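Local coordinates for genome polyprotein (Chicken sicinivirus JSY, PDB 6QWT) that includes 3Dpol, the RNA-dependent RNA polymerase that this chain represents and that probably copies the viral RNA genome, at residues R17-V22 against L157-R162; P31-P36 against Y405-M410. All blocks are in the same frame, centred on the assembly; numbering follows the deposited sequence.

Interaction 1: R17-V22 against L157-R162; sequences RRSKLV and LKDELR
Asp159 points its carboxylate at the backbone turn of Ser19 and Lys20, and both of its oxygens are taken. Asp159 OD2 accepts the hydroxyl of Ser19, with Ser19 OG at 2.7 Å. Asp159 OD1 accepts the backbone N of Lys20 at 2.8 Å, an almost straight bond (N-H...O 169°). Each bond uses a syn lone pair, the one on the side of the other oxygen, and the pair should hold the carboxylate against rotation. The reach comes from chi1 of Asp159 (-173°), which sets CG opposite the backbone N. Ser19 OG has a second task. Ser19 OG accepts the backbone N of Leu21 at 3.0 Å, which makes an ST turn. A water gives hydrogen bonds to Asp159 OD1 and to Arg18 O, each 3.1 Å away. Lys20 NZ makes no salt bridge here, as it lies 5.5 Å from Asp159 OD1.

Apolar contacts flank this polar centre. Leu21 CD1 rests on the Glu160-Leu161 peptide and lies 4.0 Å from Leu161 CD2. Beyond the carboxylate, Arg17 NH2 meets Leu157 CD1 at 3.6 Å, while its charge is taken by Asp51. Glu160 is paired with Arg173.

The sequence Lys158 to Arg162 matches the KDELR sequence that in related picornaviral polymerases probably begins motif F. Around the contact, Pro36 of strand 34-36 packs on Ser19, Leu21 and Leu161. Arg413 binds the backbone O of Asp159. Helix 50-54 lies against Leu157, and Trp411 of strand 411-412 touches Leu161.

Interaction 2: P31-P36 against Y405-M410; sequences PVTKEP and YQQSVM
Gln407 extends from helix 402-408, in what is by family topology the thumb of the polymerase, and its side-chain amide bonds the backbone of the segment leading into strand 34-36. As in related polymerases, the N-terminal part of the fingers, the fingertips, probably reaches over to the thumb here, the link that gives picornaviral polymerases their closed shape. Gln407 NE2 donates to Pro31 O at 2.9 Å. The bond is fairly straight (N-H...O 160°), and Pro31 O lies close to the amide plane. Gln407 OE1 accepts the backbone N of Thr33 at 3.0 Å, but this donor stands well above the carbonyl plane, not on a lone pair. The backbone N of Lys34 also bonds OE1, weakly. Oxygen and nitrogen of one amide are thus held to the same backbone, which should fix the flip of the group. The chain of Gln407 is bent at chi2 (-61°), which turns the amide along the backbone.

The packing is close around this group. Thr33 OG1 sits 3.3 Å from Gln407 CD, while its own hydrogen bond goes to Glu403. The aliphatic part of Lys34 adds to it, with Lys34 CD 3.7 Å from Gln407 CG. Gln407 itself is buried.

Pro31 marks the open side. It is exposed, and its CB points away from the helix segment. Val32 CG2 and Met410 CE make a sparse apolar contact at 3.9 Å, whose Met410 side is buried, and Tyr27 also packs on Val32. Lys34 NZ lies near Lys383 NZ, a like charge. A water donates to two oxygens, with its O 2.7 Å from Lys34 O and 2.8 Å from Gln407 OE1.

Overall arrangement
From the N terminus the chain first passes through 17-22, then 31-36. It next reaches 157-162, where interaction 1 closes a loop of 134 residues. It comes to 405-410 only near the end, where interaction 2 closes a much longer loop of 368 residues. The two loops cross, since their segments alternate along the chain. Their centres are 13 Å apart. They join in the small antiparallel sheet of strands 34-36 and 161-163, where Arg162 N probably bonds Glu35 O. Together they tie the N-terminal region to what are, by family topology, the motif F side of the fingers and the C-terminal helical thumb.

Interaction 1: R17-V22 against L157-R162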
ATOM      1  N   ARG A  17      22.142   6.058   3.885  1.00 21.25           N
ATOM      2  CA  ARG A  17      22.849   5.242   2.905  1.00 25.32           C
ATOM      3  C   ARG A  17      23.324   3.910   3.467  1.00 26.88           C
ATOM      4  O   ARG A  17      23.926   3.121   2.733  1.00 24.85           O
ATOM      5  CB  ARG A  17      24.045   6.015   2.334  1.00 27.48           C
ATOM      6  CG  ARG A  17      23.676   7.325   1.647  1.00 25.34           C
ATOM      7  CD  ARG A  17      22.839   7.081   0.398  1.00 22.74           C
ATOM      8  NE  ARG A  17      22.498   8.326  -0.287  1.00 26.69           N
ATOM      9  CZ  ARG A  17      21.995   8.384  -1.516  1.00 25.75           C
ATOM     10  NH1 ARG A  17      21.710   9.555  -2.070  1.00 21.42           N
ATOM     11  NH2 ARG A  17      21.781   7.266  -2.196  1.00 23.99           N
ATOM     12  N   ARG A  18      23.076   3.639   4.746  1.00 26.28           N
ATOM     13  CA  ARG A  18      23.412   2.366   5.363  1.00 34.92           C
ATOM     14  C   ARG A  18      22.132   1.653   5.781  1.00 30.92           C
ATOM     15  O   ARG A  18      21.214   2.271   6.330  1.00 27.97           O
ATOM     16  CB  ARG A  18      24.327   2.564   6.576  1.00 35.71           C
ATOM     17  CG  ARG A  18      24.786   1.269   7.222  1.00 41.81           C
ATOM     18  CD  ARG A  18      25.561   1.543   8.497  1.00 50.26           C
ATOM     19  NE  ARG A  18      26.511   2.639   8.325  1.00 54.62           N
ATOM     20  CZ  ARG A  18      27.767   2.479   7.924  1.00 56.79           C
ATOM     21  NH1 ARG A  18      28.562   3.530   7.793  1.00 52.03           N
ATOM     22  NH2 ARG A  18      28.231   1.266   7.651  1.00 60.48           N
ATOM     23  N   SER A  19      22.077   0.350   5.515  1.00 29.05           N
ATOM     24  CA  SER A  19      20.900  -0.442   5.836  1.00 27.76           C
ATOM     25  C   SER A  19      20.871  -0.789   7.318  1.00 29.01           C
ATOM     26  O   SER A  19      21.910  -1.047   7.932  1.00 26.72           O
ATOM     27  CB  SER A  19      20.874  -1.723   5.001  1.00 29.98           C
ATOM     28  OG  SER A  19      19.787  -2.558   5.371  1.00 30.23           O
ATOM     29  N   LYS A  20      19.666  -0.784   7.890  1.00 31.03           N
ATOM     30  CA  LYS A  20      19.455  -1.258   9.252  1.00 30.92           C
ATOM     31  C   LYS A  20      19.309  -2.772   9.329  1.00 31.02           C
ATOM     32  O   LYS A  20      19.250  -3.317  10.438  1.00 24.36           O
ATOM     33  CB  LYS A  20      18.214  -0.595   9.857  1.00 31.76           C
ATOM     34  CG  LYS A  20      18.177   0.914   9.699  1.00 37.17           C
ATOM     35  CD  LYS A  20      18.219   1.617  11.046  1.00 44.65           C
ATOM     36  CE  LYS A  20      17.787   3.071  10.918  1.00 55.76           C
ATOM     37  NZ  LYS A  20      16.363   3.198  10.492  1.00 54.77           N
ATOM     38  N   LEU A  21      19.250  -3.454   8.188  1.00 27.83           N
ATOM     39  CA  LEU A  21      19.078  -4.900   8.167  1.00 28.30           C
ATOM     40  C   LEU A  21      20.436  -5.574   8.301  1.00 29.79           C
ATOM     41  O   LEU A  21      21.330  -5.360   7.474  1.00 33.15           O
ATOM     42  CB  LEU A  21      18.386  -5.335   6.877  1.00 24.44           C
ATOM     43  CG  LEU A  21      16.893  -5.022   6.763  1.00 28.31           C
ATOM     44  CD1 LEU A  21      16.419  -5.148   5.320  1.00 25.77           C
ATOM     45  CD2 LEU A  21      16.092  -5.935   7.676  1.00 26.25           C
ATOM     46  N   VAL A  22      20.594  -6.384   9.348  1.00 26.73           N
ATOM     47  CA  VAL A  22      21.818  -7.134   9.586  1.00 24.67           C
ATOM     48  C   VAL A  22      21.462  -8.609   9.716  1.00 27.51           C
ATOM     49  O   VAL A  22      20.320  -8.975  10.001  1.00 24.18           O
ATOM     50  CB  VAL A  22      22.570  -6.638  10.839  1.00 29.21           C
ATOM     51  CG1 VAL A  22      22.936  -5.161  10.688  1.00 27.02           C
ATOM     52  CG2 VAL A  22      21.728  -6.848  12.081  1.00 26.56           C
ATOM     53  N   LEU A 157      15.220   6.167  -0.118  1.00 25.19           N
ATOM     54  CA  LEU A 157      15.330   4.816  -0.647  1.00 25.35           C
ATOM     55  C   LEU A 157      14.816   3.832   0.397  1.00 25.16           C
ATOM     56  O   LEU A 157      15.194   3.899   1.574  1.00 21.73           O
ATOM     57  CB  LEU A 157      16.780   4.509  -1.016  1.00 24.90           C
ATOM     58  CG  LEU A 157      17.414   5.481  -2.011  1.00 26.43           C
ATOM     59  CD1 LEU A 157      18.896   5.189  -2.197  1.00 20.08           C
ATOM     60  CD2 LEU A 157      16.678   5.426  -3.341  1.00 25.52           C
ATOM     61  N   LYS A 158      13.935   2.934  -0.025  1.00 29.88           N
ATOM     62  CA  LYS A 158      13.270   2.043   0.919  1.00 26.52           C
ATOM     63  C   LYS A 158      14.224   0.937   1.345  1.00 22.96           C
ATOM     64  O   LYS A 158      14.636   0.106   0.528  1.00 24.16           O
ATOM     65  CB  LYS A 158      11.996   1.458   0.315  1.00 30.87           C
ATOM     66  CG  LYS A 158      11.166   0.691   1.339  1.00 27.71           C
ATOM     67  CD  LYS A 158       9.870   0.125   0.771  1.00 33.18           C
ATOM     68  CE  LYS A 158       8.757   0.244   1.810  1.00 39.46           C
ATOM     69  NZ  LYS A 158       7.521   0.792   1.190  1.00 45.98           N
ATOM     70  N   ASP A 159      14.559   0.920   2.630  1.00 22.74           N
ATOM     71  CA  ASP A 159      15.433  -0.087   3.222  1.00 25.25           C
ATOM     72  C   ASP A 159      14.618  -1.351   3.473  1.00 25.98           C
ATOM     73  O   ASP A 159      13.801  -1.396   4.397  1.00 26.84           O
ATOM     74  CB  ASP A 159      16.026   0.469   4.511  1.00 25.52           C
ATOM     75  CG  ASP A 159      17.091  -0.433   5.122  1.00 27.86           C
ATOM     76  OD1 ASP A 159      17.557  -0.088   6.229  1.00 28.37           O
ATOM     77  OD2 ASP A 159      17.462  -1.471   4.520  1.00 25.65           O
ATOM     78  N   GLU A 160      14.827  -2.374   2.644  1.00 25.76           N
ATOM     79  CA  GLU A 160      14.014  -3.583   2.704  1.00 24.49           C
ATOM     80  C   GLU A 160      14.740  -4.715   1.991  1.00 26.90           C
ATOM     81  O   GLU A 160      15.651  -4.486   1.195  1.00 24.73           O
ATOM     82  CB  GLU A 160      12.635  -3.367   2.069  1.00 24.92           C
ATOM     83  CG  GLU A 160      12.657  -3.465   0.543  1.00 28.97           C
ATOM     84  CD  GLU A 160      11.392  -2.940  -0.109  1.00 31.59           C
ATOM     85  OE1 GLU A 160      11.498  -2.302  -1.179  1.00 26.86           O
ATOM     86  OE2 GLU A 160      10.296  -3.170   0.444  1.00 36.70           O
ATOM     87  N   LEU A 161      14.317  -5.946   2.286  1.00 22.96           N
ATOM     88  CA  LEU A 161      14.842  -7.107   1.578  1.00 24.13           C
ATOM     89  C   LEU A 161      14.350  -7.116   0.136  1.00 25.83           C
ATOM     90  O   LEU A 161      13.184  -6.821  -0.142  1.00 24.38           O
ATOM     91  CB  LEU A 161      14.417  -8.403   2.275  1.00 24.97           C
ATOM     92  CG  LEU A 161      15.080  -8.771   3.606  1.00 26.38           C
ATOM     93  CD1 LEU A 161      14.588 -10.131   4.076  1.00 26.17           C
ATOM     94  CD2 LEU A 161      16.601  -8.755   3.497  1.00 24.53           C
ATOM     95  N   ARG A 162      15.248  -7.455  -0.787  1.00 22.45           N
ATOM     96  CA  ARG A 162      14.919  -7.540  -2.202  1.00 24.71           C
ATOM     97  C   ARG A 162      15.552  -8.791  -2.789  1.00 24.68           C
ATOM     98  O   ARG A 162      16.557  -9.292  -2.279  1.00 26.90           O
ATOM     99  CB  ARG A 162      15.402  -6.300  -2.971  1.00 25.65           C
ATOM    100  CG  ARG A 162      14.839  -4.990  -2.450  1.00 26.70           C
ATOM    101  CD  ARG A 162      13.425  -4.769  -2.938  1.00 25.78           C
ATOM    102  NE  ARG A 162      13.415  -4.114  -4.243  1.00 32.21           N
ATOM    103  CZ  ARG A 162      12.373  -4.101  -5.064  1.00 39.07           C
ATOM    104  NH1 ARG A 162      11.244  -4.711  -4.719  1.00 38.37           N
ATOM    105  NH2 ARG A 162      12.459  -3.477  -6.234  1.00 33.92           N
TER
HETATM  106  O   HOH W   1      18.203   2.869   6.611  1.00 35.41           O

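Interaction 2: P31-P36 against Y405-M410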
ATOM      1  N   PRO A  31      18.663 -21.244   1.750  1.00 29.56           N
ATOM      2  CA  PRO A  31      19.430 -20.593   0.678  1.00 29.54           C
ATOM      3  C   PRO A  31      19.022 -19.132   0.529  1.00 29.47           C
ATOM      4  O   PRO A  31      17.837 -18.808   0.423  1.00 27.87           O
ATOM      5  CB  PRO A  31      19.072 -21.415  -0.564  1.00 30.97           C
ATOM      6  CG  PRO A  31      18.711 -22.765  -0.024  1.00 34.61           C
ATOM      7  CD  PRO A  31      18.050 -22.510   1.305  1.00 27.79           C
ATOM      8  N   VAL A  32      20.017 -18.250   0.530  1.00 26.03           N
ATOM      9  CA  VAL A  32      19.771 -16.812   0.519  1.00 29.28           C
ATOM     10  C   VAL A  32      19.372 -16.394  -0.893  1.00 28.85           C
ATOM     11  O   VAL A  32      20.205 -16.366  -1.801  1.00 34.52           O
ATOM     12  CB  VAL A  32      20.996 -16.032   1.008  1.00 31.26           C
ATOM     13  CG1 VAL A  32      20.769 -14.531   0.869  1.00 28.97           C
ATOM     14  CG2 VAL A  32      21.307 -16.396   2.453  1.00 28.91           C
ATOM     15  N   THR A  33      18.091 -16.073  -1.080  1.00 28.15           N
ATOM     16  CA  THR A  33      17.587 -15.537  -2.337  1.00 25.51           C
ATOM     17  C   THR A  33      17.232 -14.062  -2.242  1.00 29.36           C
ATOM     18  O   THR A  33      16.795 -13.479  -3.239  1.00 29.57           O
ATOM     19  CB  THR A  33      16.357 -16.327  -2.808  1.00 26.83           C
ATOM     20  OG1 THR A  33      15.236 -16.010  -1.973  1.00 28.91           O
ATOM     21  CG2 THR A  33      16.619 -17.824  -2.745  1.00 29.26           C
ATOM     22  N   LYS A  34      17.399 -13.448  -1.072  1.00 26.56           N
ATOM     23  CA  LYS A  34      17.076 -12.045  -0.865  1.00 25.57           C
ATOM     24  C   LYS A  34      18.152 -11.403  -0.005  1.00 28.26           C
ATOM     25  O   LYS A  34      18.757 -12.057   0.849  1.00 27.51           O
ATOM     26  CB  LYS A  34      15.711 -11.867  -0.189  1.00 26.51           C
ATOM     27  CG  LYS A  34      14.514 -12.000  -1.116  1.00 28.72           C
ATOM     28  CD  LYS A  34      13.241 -12.234  -0.314  1.00 33.95           C
ATOM     29  CE  LYS A  34      12.029 -11.607  -0.979  1.00 40.19           C
ATOM     30  NZ  LYS A  34      10.806 -11.785  -0.147  1.00 45.10           N
ATOM     31  N   GLU A  35      18.375 -10.115  -0.233  1.00 25.10           N
ATOM     32  CA  GLU A  35      19.351  -9.324   0.498  1.00 27.66           C
ATOM     33  C   GLU A  35      18.808  -7.912   0.649  1.00 25.99           C
ATOM     34  O   GLU A  35      17.891  -7.515  -0.079  1.00 21.59           O
ATOM     35  CB  GLU A  35      20.707  -9.299  -0.223  1.00 26.74           C
ATOM     36  CG  GLU A  35      21.480 -10.606  -0.148  1.00 31.70           C
ATOM     37  CD  GLU A  35      22.783 -10.555  -0.923  1.00 39.33           C
ATOM     38  OE1 GLU A  35      23.234  -9.440  -1.258  1.00 38.20           O
ATOM     39  OE2 GLU A  35      23.355 -11.630  -1.200  1.00 42.38           O
ATOM     40  N   PRO A  36      19.337  -7.136   1.598  1.00 22.49           N
ATOM     41  CA  PRO A  36      18.896  -5.741   1.733  1.00 25.12           C
ATOM     42  C   PRO A  36      19.130  -4.953   0.453  1.00 26.33           C
ATOM     43  O   PRO A  36      20.145  -5.120  -0.224  1.00 21.96           O
ATOM     44  CB  PRO A  36      19.755  -5.209   2.886  1.00 27.09           C
ATOM     45  CG  PRO A  36      20.092  -6.425   3.688  1.00 25.09           C
ATOM     46  CD  PRO A  36      20.257  -7.528   2.681  1.00 23.79           C
ATOM     47  N   TYR A 405       8.648 -15.759   4.810  1.00 23.72           N
ATOM     48  CA  TYR A 405       9.146 -15.983   6.164  1.00 21.02           C
ATOM     49  C   TYR A 405      10.433 -16.798   6.212  1.00 20.74           C
ATOM     50  O   TYR A 405      11.126 -16.768   7.235  1.00 20.70           O
ATOM     51  CB  TYR A 405       8.076 -16.658   7.036  1.00 19.89           C
ATOM     52  CG  TYR A 405       7.400 -17.869   6.434  1.00 19.17           C
ATOM     53  CD1 TYR A 405       6.204 -17.746   5.738  1.00 20.81           C
ATOM     54  CD2 TYR A 405       7.938 -19.142   6.590  1.00 18.92           C
ATOM     55  CE1 TYR A 405       5.568 -18.854   5.196  1.00 21.56           C
ATOM     56  CE2 TYR A 405       7.310 -20.259   6.050  1.00 21.95           C
ATOM     57  CZ  TYR A 405       6.126 -20.107   5.354  1.00 23.27           C
ATOM     58  OH  TYR A 405       5.497 -21.206   4.814  1.00 20.59           O
ATOM     59  N   GLN A 406      10.774 -17.520   5.141  1.00 20.31           N
ATOM     60  CA  GLN A 406      12.069 -18.193   5.098  1.00 21.26           C
ATOM     61  C   GLN A 406      13.206 -17.188   4.951  1.00 21.78           C
ATOM     62  O   GLN A 406      14.269 -17.348   5.563  1.00 19.57           O
ATOM     63  CB  GLN A 406      12.101 -19.210   3.958  1.00 20.75           C
ATOM     64  CG  GLN A 406      11.301 -20.476   4.243  1.00 25.02           C
ATOM     65  CD  GLN A 406      11.147 -21.359   3.019  1.00 24.07           C
ATOM     66  OE1 GLN A 406      11.412 -20.935   1.894  1.00 28.05           O
ATOM     67  NE2 GLN A 406      10.714 -22.596   3.232  1.00 21.56           N
ATOM     68  N   GLN A 407      13.000 -16.140   4.152  1.00 22.06           N
ATOM     69  CA  GLN A 407      14.051 -15.150   3.945  1.00 21.50           C
ATOM     70  C   GLN A 407      14.070 -14.103   5.054  1.00 21.71           C
ATOM     71  O   GLN A 407      15.147 -13.704   5.509  1.00 22.88           O
ATOM     72  CB  GLN A 407      13.879 -14.476   2.583  1.00 21.20           C
ATOM     73  CG  GLN A 407      14.021 -15.412   1.394  1.00 21.57           C
ATOM     74  CD  GLN A 407      15.385 -16.072   1.316  1.00 24.89           C
ATOM     75  OE1 GLN A 407      16.418 -15.400   1.315  1.00 25.23           O
ATOM     76  NE2 GLN A 407      15.396 -17.399   1.248  1.00 22.31           N
ATOM     77  N   SER A 408      12.896 -13.647   5.499  1.00 21.73           N
ATOM     78  CA  SER A 408      12.849 -12.568   6.484  1.00 23.06           C
ATOM     79  C   SER A 408      13.473 -12.983   7.808  1.00 27.40           C
ATOM     80  O   SER A 408      14.063 -12.147   8.502  1.00 22.66           O
ATOM     81  CB  SER A 408      11.408 -12.113   6.715  1.00 25.62           C
ATOM     82  OG  SER A 408      10.881 -11.470   5.568  1.00 37.48           O
ATOM     83  N   VAL A 409      13.355 -14.262   8.175  1.00 20.20           N
ATOM     84  CA  VAL A 409      13.851 -14.709   9.468  1.00 22.85           C
ATOM     85  C   VAL A 409      15.367 -14.631   9.547  1.00 19.16           C
ATOM     86  O   VAL A 409      15.928 -14.621  10.649  1.00 21.19           O
ATOM     87  CB  VAL A 409      13.360 -16.140   9.767  1.00 21.86           C
ATOM     88  CG1 VAL A 409      14.156 -17.160   8.964  1.00 18.31           C
ATOM     89  CG2 VAL A 409      13.444 -16.429  11.260  1.00 15.59           C
ATOM     90  N   MET A 410      16.047 -14.560   8.408  1.00 19.82           N
ATOM     91  CA  MET A 410      17.500 -14.522   8.367  1.00 25.68           C
ATOM     92  C   MET A 410      18.058 -13.113   8.536  1.00 22.96           C
ATOM     93  O   MET A 410      19.276 -12.926   8.438  1.00 23.43           O
ATOM     94  CB  MET A 410      17.995 -15.144   7.058  1.00 22.83           C
ATOM     95  CG  MET A 410      17.386 -16.521   6.782  1.00 21.72           C
ATOM     96  SD  MET A 410      18.337 -17.548   5.639  1.00 20.41           S
ATOM     97  CE  MET A 410      17.816 -16.879   4.058  1.00 22.77           C
TER
HETATM   98  O   HOH W   2      17.793 -13.485   2.870  1.00 29.06           O